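Local coordinates for Alpha/beta hydrolase family protein (PDB 3OOS), which probably catalyses hydrolysis, as other alpha/beta hydrolase fold enzymes do, on a substrate that has not been identified, at residues T47-V52 and F273-L278; A96-G101 and S258-F263; K118-G123 and P223-C228; A124-E129 and C241-L246. One frame throughout, in Å; residues are numbered along the deposited sequence. Where two conformers were deposited one is given.

Interaction 1: T47-V52 and F273-L278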
# COMPACT_ATOMS: atom_id res chain seq x y z
N THR A 47 9.12 5.51 -10.64
CA THR A 47 10.09 6.60 -10.83
C THR A 47 10.65 6.68 -12.25
O THR A 47 11.26 7.68 -12.61
CB THR A 47 11.27 6.53 -9.82
OG1 THR A 47 12.09 5.39 -10.11
CG2 THR A 47 10.76 6.44 -8.39
N ASP A 48 10.44 5.62 -13.04
CA ASP A 48 10.80 5.64 -14.46
C ASP A 48 9.92 6.59 -15.28
O ASP A 48 10.31 7.00 -16.37
CB ASP A 48 10.75 4.22 -15.05
CG ASP A 48 11.90 3.33 -14.59
OD1 ASP A 48 12.91 3.84 -14.06
OD2 ASP A 48 11.80 2.09 -14.77
N HIS A 49 8.74 6.92 -14.76
CA HIS A 49 7.75 7.71 -15.53
C HIS A 49 7.05 8.82 -14.75
O HIS A 49 6.37 9.67 -15.33
CB HIS A 49 6.70 6.78 -16.15
CG HIS A 49 7.27 5.78 -17.11
ND1 HIS A 49 7.74 6.14 -18.36
CD2 HIS A 49 7.47 4.45 -16.99
CE1 HIS A 49 8.18 5.06 -18.98
NE2 HIS A 49 8.04 4.02 -18.17
N TYR A 50 7.22 8.81 -13.43
CA TYR A 50 6.57 9.78 -12.55
C TYR A 50 7.58 10.42 -11.60
O TYR A 50 8.63 9.85 -11.32
CB TYR A 50 5.52 9.08 -11.69
CG TYR A 50 4.30 8.56 -12.42
CD1 TYR A 50 3.18 9.37 -12.60
CD2 TYR A 50 4.25 7.26 -12.90
CE1 TYR A 50 2.04 8.90 -13.26
CE2 TYR A 50 3.12 6.77 -13.56
CZ TYR A 50 2.03 7.60 -13.74
OH TYR A 50 0.91 7.12 -14.39
N SER A 51 7.24 11.62 -11.12
CA SER A 51 7.89 12.19 -9.95
C SER A 51 7.18 11.57 -8.76
O SER A 51 6.02 11.89 -8.49
CB SER A 51 7.74 13.71 -9.92
OG SER A 51 8.41 14.32 -11.01
N VAL A 52 7.87 10.66 -8.06
CA VAL A 52 7.25 9.90 -6.98
C VAL A 52 7.52 10.51 -5.61
O VAL A 52 8.67 10.69 -5.22
CB VAL A 52 7.67 8.41 -7.01
CG1 VAL A 52 6.99 7.62 -5.90
CG2 VAL A 52 7.34 7.80 -8.37
N PHE A 273 3.13 -2.30 -17.03
CA PHE A 273 1.95 -1.80 -16.33
C PHE A 273 2.10 -0.32 -15.97
O PHE A 273 1.18 0.47 -16.21
CB PHE A 273 1.66 -2.64 -15.08
CG PHE A 273 0.62 -2.04 -14.17
CD1 PHE A 273 -0.74 -2.11 -14.49
CD2 PHE A 273 1.00 -1.38 -13.00
CE1 PHE A 273 -1.70 -1.54 -13.65
CE2 PHE A 273 0.05 -0.81 -12.16
CZ PHE A 273 -1.31 -0.90 -12.48
N VAL A 274 3.25 0.06 -15.42
CA VAL A 274 3.53 1.46 -15.06
C VAL A 274 3.39 2.36 -16.29
O VAL A 274 2.70 3.38 -16.25
CB VAL A 274 4.93 1.63 -14.42
CG1 VAL A 274 5.27 3.11 -14.23
CG2 VAL A 274 5.00 0.90 -13.07
N ASN A 275 4.04 1.97 -17.38
CA ASN A 275 3.95 2.72 -18.63
C ASN A 275 2.51 2.89 -19.11
O ASN A 275 2.13 3.95 -19.62
CB ASN A 275 4.80 2.05 -19.72
CG ASN A 275 4.96 2.92 -20.94
OD1 ASN A 275 5.61 3.97 -20.89
ND2 ASN A 275 4.37 2.50 -22.05
N ASP A 276 1.70 1.85 -18.92
CA ASP A 276 0.30 1.85 -19.36
C ASP A 276 -0.64 2.72 -18.51
O ASP A 276 -1.78 2.97 -18.91
CB ASP A 276 -0.23 0.41 -19.48
CG ASP A 276 0.39 -0.36 -20.64
OD1 ASP A 276 1.04 0.25 -21.51
OD2 ASP A 276 0.23 -1.60 -20.67
N THR A 277 -0.16 3.17 -17.35
CA THR A 277 -0.93 4.08 -16.51
C THR A 277 -0.82 5.55 -16.95
O THR A 277 -1.54 6.41 -16.45
CB THR A 277 -0.54 4.00 -15.01
OG1 THR A 277 0.79 4.50 -14.82
CG2 THR A 277 -0.65 2.58 -14.48
N LEU A 278 0.10 5.82 -17.88
CA LEU A 278 0.38 7.20 -18.31
C LEU A 278 -0.71 7.76 -19.22
O LEU A 278 -1.35 7.03 -19.97
CB LEU A 278 1.74 7.28 -19.02
CG LEU A 278 2.99 7.06 -18.17
CD1 LEU A 278 4.21 6.94 -19.07
CD2 LEU A 278 3.18 8.17 -17.14
OXT LEU A 278 -0.96 8.96 -19.23
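His49 and Tyr50 receive the C-terminal Leu278 between them, each ring touching a different methyl of its fork. CD2 of Leu278 sits over one face of the Tyr50 ring in a CH-pi contact, 4.1 Å from the ring centroid and 28° off its normal. The other branch turns to His49, with Leu278 CD1 3.7 Å from His49 ND1. The leucine lies nearly perpendicular to the histidine side chain but antiparallel to that of the tyrosine.

Val274 fits at the edges of both rings: its CG1 lies 3.8 Å from His49 CD2 and, more loosely, meets Tyr50 CE2. Over a face of the imidazole comes CA of Asn275, while OD1 of the same residue lies 3.4 Å from His49 CE1. In this alpha/beta hydrolase fold the contact joins the C-terminal helix to the turn before strand 51-55: helix 267-276 packs Phe273 on strands 224-229 and 250-255 and meets that turn with its last residues and those just after it.

One polar bond crosses the apolar patch. Tyr50 OH donates to Thr277 OG1 over 2.7 Å, with the acceptor in the plane of the ring. Chi1 of Thr277 (67°) places OG1 between its own N and carbonyl carbon, facing back to the preceding turn, and OG1 donates in turn to Val274 O at 2.6 Å. That carbonyl oxygen, approached on a lone pair by the hydroxyl, also accepts from Thr277 N. Lys118 NZ, from strand 116-122, bonds to both Tyr50 OH and Thr277 O, joining the two segments a second time.

Interaction 2: A96-G101 and S258-F263. With SO4 (sulfate ion), chain B.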
# COMPACT_ATOMS: atom_id res chain seq x y z
N ALA A 96 -0.83 5.94 -5.73
CA ALA A 96 -0.59 4.51 -5.90
C ALA A 96 -0.36 3.84 -4.55
O ALA A 96 0.43 4.32 -3.73
CB ALA A 96 0.60 4.27 -6.83
N GLY A 97 -1.07 2.74 -4.33
CA GLY A 97 -0.93 1.98 -3.09
C GLY A 97 -1.11 0.49 -3.31
O GLY A 97 -1.85 0.07 -4.20
N HIS A 98 -0.44 -0.29 -2.47
CA HIS A 98 -0.49 -1.75 -2.53
C HIS A 98 -1.01 -2.33 -1.23
O HIS A 98 -0.59 -1.93 -0.14
CB HIS A 98 0.89 -2.32 -2.85
CG HIS A 98 0.89 -3.80 -3.06
ND1 HIS A 98 0.40 -4.39 -4.20
CD2 HIS A 98 1.30 -4.82 -2.26
CE1 HIS A 98 0.51 -5.70 -4.11
NE2 HIS A 98 1.06 -5.99 -2.94
N SER A 99 -1.93 -3.29 -1.36
CA SER A 99 -2.53 -4.02 -0.23
C SER A 99 -3.30 -3.04 0.67
O SER A 99 -4.24 -2.41 0.19
CB SER A 99 -1.49 -4.86 0.51
OG SER A 99 -2.12 -5.84 1.32
N ALA A 100 -2.91 -2.89 1.94
CA ALA A 100 -3.56 -1.87 2.78
C ALA A 100 -3.41 -0.46 2.19
O ALA A 100 -4.31 0.38 2.34
CB ALA A 100 -3.04 -1.92 4.22
N GLY A 101 -2.30 -0.22 1.51
CA GLY A 101 -2.10 1.02 0.76
C GLY A 101 -3.09 1.18 -0.38
O GLY A 101 -3.47 2.31 -0.73
N SER A 258 2.63 -14.24 -9.93
CA SER A 258 2.86 -13.47 -8.71
C SER A 258 1.91 -13.88 -7.60
O SER A 258 0.76 -14.26 -7.84
CB SER A 258 2.70 -11.97 -8.97
OG SER A 258 3.66 -11.49 -9.89
N ASN A 259 2.43 -13.80 -6.37
CA ASN A 259 1.61 -13.92 -5.18
C ASN A 259 1.22 -12.51 -4.72
O ASN A 259 0.30 -11.91 -5.28
CB ASN A 259 2.38 -14.70 -4.10
CG ASN A 259 1.52 -15.02 -2.89
OD1 ASN A 259 0.80 -14.17 -2.37
ND2 ASN A 259 1.61 -16.26 -2.43
N HIS A 260 1.94 -11.97 -3.74
CA HIS A 260 1.60 -10.68 -3.15
C HIS A 260 2.40 -9.48 -3.67
O HIS A 260 2.03 -8.33 -3.42
CB HIS A 260 1.74 -10.76 -1.62
CG HIS A 260 1.17 -9.59 -0.88
ND1 HIS A 260 -0.19 -9.36 -0.79
CD2 HIS A 260 1.77 -8.60 -0.19
CE1 HIS A 260 -0.39 -8.27 -0.08
NE2 HIS A 260 0.78 -7.79 0.30
N ASN A 261 3.48 -9.75 -4.42
CA ASN A 261 4.46 -8.71 -4.76
C ASN A 261 4.80 -8.61 -6.25
O ASN A 261 5.97 -8.74 -6.62
CB ASN A 261 5.76 -8.94 -3.97
CG ASN A 261 5.59 -8.80 -2.47
OD1 ASN A 261 5.91 -7.75 -1.89
ND2 ASN A 261 5.09 -9.85 -1.82
N PRO A 262 3.79 -8.37 -7.13
CA PRO A 262 4.06 -8.36 -8.58
C PRO A 262 5.17 -7.41 -9.05
O PRO A 262 5.86 -7.72 -10.02
CB PRO A 262 2.72 -7.91 -9.19
CG PRO A 262 1.71 -8.20 -8.15
CD PRO A 262 2.38 -8.05 -6.83
N PHE A 263 5.34 -6.29 -8.35
CA PHE A 263 6.36 -5.28 -8.68
C PHE A 263 7.80 -5.79 -8.60
O PHE A 263 8.70 -5.22 -9.22
CB PHE A 263 6.17 -4.03 -7.80
CG PHE A 263 5.81 -4.35 -6.38
CD1 PHE A 263 6.81 -4.58 -5.43
CD2 PHE A 263 4.48 -4.44 -5.99
CE1 PHE A 263 6.48 -4.90 -4.12
CE2 PHE A 263 4.14 -4.76 -4.68
CZ PHE A 263 5.14 -4.99 -3.74
S SO4 B . 0.12 -5.24 3.90
O1 SO4 B . -0.16 -5.62 5.29
O2 SO4 B . -0.10 -6.39 3.04
O3 SO4 B . -0.75 -4.13 3.52
O4 SO4 B . 1.51 -4.81 3.80
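The imidazole of His98 has an edge of Phe263 over one face and the carbonyl oxygen of His260 at its rim. CE2 of Phe263 stands 3.6 Å above the centre of the His98 ring, the two planes meeting at 87° in a T-shaped pair. His98 in turn presents its own edge to the His260 ring, its NE2 lying 3.7 Å above that ring's centre. At the edge of His260, in its plane, is Ser99 OG, 3.3 Å from His260 CE1.

The rotation of His98 is set by more than packing. With CG opposite the backbone N (chi1 -174°), His98 NE2 reaches His260 O at 2.6 Å; this short bond is bent, 131° at the hydrogen, and the oxygen is tilted out of the imidazole plane. Gly97, Ser99 and Gly101 fit the GxSxG nucleophile elbow, the sharp turn from strand 93-98 into helix 100-112, and Ser99 has the positive phi expected of it. Ser99 is therefore probably the nucleophile, and His260, whose ND1 is bonded to Asp232 OD1, probably belongs with it to a catalytic triad.

A sulfate ion, probably from the crystallisation liquor, lies at this turn. Its O2 accepts from Ser99 OG at 2.7 Å and weakly from His260 NE2; its O3 accepts from Ala100 N at 2.9 Å, an amide positioned as in the oxyanion holes of the family. Tyr32 and His30 also bind the ion.

Interaction 3: K118-G123 and P223-C228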
# COMPACT_ATOMS: atom_id res chain seq x y z
N LYS A 118 -5.41 10.02 -11.12
CA LYS A 118 -5.62 8.58 -11.24
C LYS A 118 -5.35 7.90 -9.90
O LYS A 118 -4.71 8.49 -9.02
CB LYS A 118 -4.66 7.97 -12.28
CG LYS A 118 -3.18 7.98 -11.87
CD LYS A 118 -2.25 7.78 -13.05
CE LYS A 118 -2.05 9.08 -13.83
NZ LYS A 118 -1.34 8.87 -15.12
N ILE A 119 -5.83 6.67 -9.76
CA ILE A 119 -5.37 5.79 -8.69
C ILE A 119 -4.80 4.50 -9.27
O ILE A 119 -5.27 4.01 -10.31
CB ILE A 119 -6.46 5.47 -7.62
CG1 ILE A 119 -7.74 4.92 -8.28
CG2 ILE A 119 -6.73 6.70 -6.75
CD1 ILE A 119 -8.81 4.44 -7.30
N ILE A 120 -3.77 3.99 -8.62
CA ILE A 120 -3.22 2.67 -8.90
C ILE A 120 -3.44 1.86 -7.63
O ILE A 120 -3.05 2.29 -6.54
CB ILE A 120 -1.73 2.72 -9.30
CG1 ILE A 120 -1.58 3.26 -10.73
CG2 ILE A 120 -1.09 1.33 -9.25
CD1 ILE A 120 -1.21 4.70 -10.82
N VAL A 121 -4.08 0.70 -7.77
CA VAL A 121 -4.57 -0.06 -6.62
C VAL A 121 -4.17 -1.53 -6.76
O VAL A 121 -4.71 -2.25 -7.60
CB VAL A 121 -6.11 0.04 -6.49
CG1 VAL A 121 -6.59 -0.64 -5.20
CG2 VAL A 121 -6.58 1.50 -6.52
N GLY A 122 -3.23 -1.97 -5.92
CA GLY A 122 -2.73 -3.34 -5.99
C GLY A 122 -3.14 -4.21 -4.82
O GLY A 122 -3.15 -3.75 -3.68
N GLY A 123 -3.49 -5.46 -5.12
CA GLY A 123 -3.77 -6.47 -4.10
C GLY A 123 -4.68 -6.02 -2.96
O GLY A 123 -4.43 -6.35 -1.80
N PRO A 223 -9.49 7.79 -13.73
CA PRO A 223 -8.82 6.58 -14.20
C PRO A 223 -8.31 5.76 -13.03
O PRO A 223 -7.68 6.30 -12.11
CB PRO A 223 -7.65 7.13 -15.02
CG PRO A 223 -8.13 8.44 -15.52
CD PRO A 223 -8.96 9.00 -14.40
N SER A 224 -8.61 4.47 -13.04
CA SER A 224 -8.28 3.59 -11.93
C SER A 224 -7.61 2.34 -12.46
O SER A 224 -8.22 1.57 -13.21
CB SER A 224 -9.54 3.25 -11.14
OG SER A 224 -10.13 4.44 -10.64
N PHE A 225 -6.35 2.14 -12.09
CA PHE A 225 -5.57 1.03 -12.60
C PHE A 225 -5.39 -0.01 -11.50
O PHE A 225 -4.58 0.16 -10.59
CB PHE A 225 -4.23 1.54 -13.15
CG PHE A 225 -4.37 2.57 -14.24
CD1 PHE A 225 -4.51 2.19 -15.57
CD2 PHE A 225 -4.39 3.93 -13.93
CE1 PHE A 225 -4.66 3.14 -16.58
CE2 PHE A 225 -4.53 4.89 -14.93
CZ PHE A 225 -4.67 4.50 -16.26
N ILE A 226 -6.19 -1.07 -11.60
CA ILE A 226 -6.24 -2.11 -10.58
C ILE A 226 -5.36 -3.27 -11.02
O ILE A 226 -5.35 -3.63 -12.19
CB ILE A 226 -7.71 -2.62 -10.35
CG1 ILE A 226 -8.73 -1.46 -10.37
CG2 ILE A 226 -7.82 -3.47 -9.09
CD1 ILE A 226 -8.45 -0.32 -9.38
N TYR A 227 -4.62 -3.86 -10.09
CA TYR A 227 -3.80 -5.04 -10.41
C TYR A 227 -3.73 -5.97 -9.21
O TYR A 227 -3.98 -5.55 -8.07
CB TYR A 227 -2.39 -4.64 -10.88
CG TYR A 227 -1.48 -4.19 -9.75
CD1 TYR A 227 -0.78 -5.13 -8.98
CD2 TYR A 227 -1.35 -2.84 -9.43
CE1 TYR A 227 0.03 -4.73 -7.93
CE2 TYR A 227 -0.53 -2.43 -8.38
CZ TYR A 227 0.15 -3.38 -7.64
OH TYR A 227 0.95 -2.99 -6.59
N CYS A 228 -3.38 -7.22 -9.46
CA CYS A 228 -3.23 -8.21 -8.39
C CYS A 228 -2.48 -9.42 -8.91
O CYS A 228 -2.62 -9.79 -10.08
CB CYS A 228 -4.61 -8.64 -7.88
SG CYS A 228 -4.60 -9.56 -6.32
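Tyr227 lays its ring over Gly122 of the neighbouring strand. From CB, chi1 of 75° sets CG between the backbone N and the carbonyl carbon, which brings the ring over that strand. Tyr227 CG is 4.1 Å from Gly122 CA, and CD1, CD2, CE1 and OH are each nearer to it; CD2 also runs past Val121 O. Tyr227 CE2 lies 3.9 Å from Ile120 CG2, which meets the ring at its edge, and Tyr227 CZ comes within 3.3 Å of Gly122 CA. This CA makes a CH-pi contact, 3.4 Å from the Tyr227 centroid and 18° off the normal. Gly122 has no side chain on this face, and the ring occupies that place. The hydroxyl is bonded to His98 ND1, and Phe270 and Phe273 meet the ring edge-to-face.

The backbones of strands 118-122 and 224-228 run parallel at 10° as neighbours in the central sheet of the alpha/beta hydrolase fold. The chain between them, about half helical, is inserted where many relatives carry a cap domain. Five backbone bonds alternate along the pair, from Ile119 N to Pro223 O through to Gly123 N to Tyr227 O; Phe225 N to Ile119 O, 2.8 Å, is nearly straight.

On the opposite face Val121 and Ile226 point the same way, Val121 CB 3.7 Å from Ile226 CD1. There Ile119 and Val121 pack on helix 100-112 and Ile226 on helix 237-246.

Interaction 4: A124-E129 and C241-L246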
# COMPACT_ATOMS: atom_id res chain seq x y z
N ALA A 124 -5.73 -5.28 -3.29
CA ALA A 124 -6.59 -4.70 -2.27
C ALA A 124 -8.00 -5.28 -2.28
O ALA A 124 -8.27 -6.30 -2.93
CB ALA A 124 -6.62 -3.18 -2.40
N ALA A 125 -8.89 -4.64 -1.54
CA ALA A 125 -10.29 -5.05 -1.47
C ALA A 125 -11.12 -3.81 -1.20
O ALA A 125 -10.63 -2.85 -0.61
CB ALA A 125 -10.49 -6.08 -0.38
N ALA A 126 -12.38 -3.85 -1.64
CA ALA A 126 -13.30 -2.72 -1.46
C ALA A 126 -14.04 -2.77 -0.12
O ALA A 126 -14.79 -1.84 0.21
CB ALA A 126 -14.29 -2.67 -2.63
N SER A 127 -13.85 -3.85 0.63
CA SER A 127 -14.44 -3.97 1.97
C SER A 127 -13.65 -4.95 2.83
O SER A 127 -12.72 -5.60 2.35
CB SER A 127 -15.90 -4.43 1.88
OG SER A 127 -15.97 -5.83 1.71
N LYS A 128 -14.05 -5.04 4.09
CA LYS A 128 -13.44 -5.97 5.05
C LYS A 128 -13.69 -7.45 4.73
O LYS A 128 -13.12 -8.33 5.37
CB LYS A 128 -13.93 -5.65 6.47
CG LYS A 128 -15.42 -5.90 6.70
CD LYS A 128 -15.78 -5.66 8.16
CE LYS A 128 -17.25 -5.93 8.42
NZ LYS A 128 -17.61 -5.65 9.84
N GLU A 129 -14.54 -7.70 3.73
CA GLU A 129 -14.96 -9.07 3.44
C GLU A 129 -13.83 -9.98 2.91
O GLU A 129 -13.98 -11.20 2.91
CB GLU A 129 -16.21 -9.10 2.54
CG GLU A 129 -17.44 -8.51 3.24
CD GLU A 129 -18.74 -8.82 2.53
OE1 GLU A 129 -19.80 -8.37 3.02
OE2 GLU A 129 -18.72 -9.51 1.49
N CYS A 241 -10.89 -8.04 -8.78
CA CYS A 241 -11.93 -8.12 -9.81
C CYS A 241 -13.14 -7.27 -9.44
O CYS A 241 -13.68 -6.54 -10.27
CB CYS A 241 -12.36 -9.56 -10.06
SG CYS A 241 -11.08 -10.56 -10.81
N GLU A 242 -13.55 -7.36 -8.17
CA GLU A 242 -14.68 -6.58 -7.68
C GLU A 242 -14.41 -5.08 -7.79
O GLU A 242 -15.25 -4.34 -8.30
CB GLU A 242 -15.02 -6.94 -6.23
CG GLU A 242 -16.13 -6.06 -5.65
CD GLU A 242 -16.56 -6.47 -4.26
OE1 GLU A 242 -15.70 -6.61 -3.38
OE2 GLU A 242 -17.78 -6.64 -4.05
N ILE A 243 -13.25 -4.64 -7.31
CA ILE A 243 -12.87 -3.23 -7.40
C ILE A 243 -12.95 -2.72 -8.84
O ILE A 243 -13.57 -1.69 -9.11
CB ILE A 243 -11.45 -2.98 -6.84
CG1 ILE A 243 -11.42 -3.20 -5.32
CG2 ILE A 243 -10.98 -1.56 -7.17
CD1 ILE A 243 -10.01 -3.37 -4.74
N ALA A 244 -12.33 -3.45 -9.77
CA ALA A 244 -12.29 -3.04 -11.17
C ALA A 244 -13.67 -3.03 -11.83
O ALA A 244 -13.93 -2.20 -12.71
CB ALA A 244 -11.33 -3.92 -11.96
N ASN A 245 -14.55 -3.93 -11.39
CA ASN A 245 -15.92 -3.93 -11.90
C ASN A 245 -16.75 -2.75 -11.39
O ASN A 245 -17.51 -2.14 -12.15
CB ASN A 245 -16.63 -5.25 -11.55
CG ASN A 245 -18.09 -5.24 -11.97
OD1 ASN A 245 -18.41 -5.36 -13.15
ND2 ASN A 245 -18.98 -5.09 -11.00
N LEU A 246 -16.58 -2.42 -10.11
CA LEU A 246 -17.39 -1.38 -9.48
C LEU A 246 -17.05 0.03 -9.96
O LEU A 246 -17.95 0.86 -10.16
CB LEU A 246 -17.28 -1.46 -7.95
CG LEU A 246 -17.95 -2.67 -7.29
CD1 LEU A 246 -17.62 -2.72 -5.80
CD2 LEU A 246 -19.47 -2.68 -7.51
O HOH W 1 -13.08 -5.90 -3.31
O HOH W 2 -15.91 -6.97 -0.70
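Ile243 makes the apolar part of this contact, pressing along the backbone of Ala124, Ala125 and Ala126. Its chi1 of -68° puts CG1 opposite the carbonyl carbon and directs that branch at the loop. Ile243 CD1, at the tip, lies 3.6 Å from Ala125 N and 4.1 Å from Ala124 CB, while CG1, one carbon back, meets Ala126 CB at 4.0 Å. The small methyls of the alanines let the isoleucine reach the main chain itself.

Polar links run through water, for no direct hydrogen bond joins the two segments. Glu242 stretches out with its first two torsions near 180°, and its OE1 accepts from two waters. One of them accepts a hydrogen bond from Ala126 N, 2.7 Å away. The other is bonded to Ser127 OG, again at 2.7 Å. A single carboxylate oxygen on the helix thereby holds two successive residues of the loop.

Within the loop, Ser127 OG also accepts from Glu129 N, at 3.1 Å and 162°, which makes an ST turn at the entry to the 3-10 segment.

The loop follows strand 116-122, where the chain leaves the central sheet. Helix 214-217 packs against it through Arg214 and Leu217, and Arg214 also touches Glu242. Helix 237-246 rests Ile243 and Ala244 on Ile226 of strand 224-229, and Cys241 and Ala244 on Leu252 of strand 250-255.

Three of the four contacts reach the central sheet, and interaction 3, pairing two of its strands, touches all the others. Its centre lies 10 Å from that of interaction 2, 11 Å from interaction 4 and 12 Å from interaction 1. Strands 93-98, 116-122 and 224-229 are consecutive in the sheet, so the probable nucleophile elbow of interaction 2 adjoins interaction 3. Along the chain, interaction 1 encloses the rest and interaction 2 encloses 3 and 4, whose segments alternate. Interactions 1 and 4, about 23 Å apart between centres, do not touch. Distant segments meet on this sheet, with interaction 2 at the probable active site and helices 267-276 and 237-246 on opposite faces.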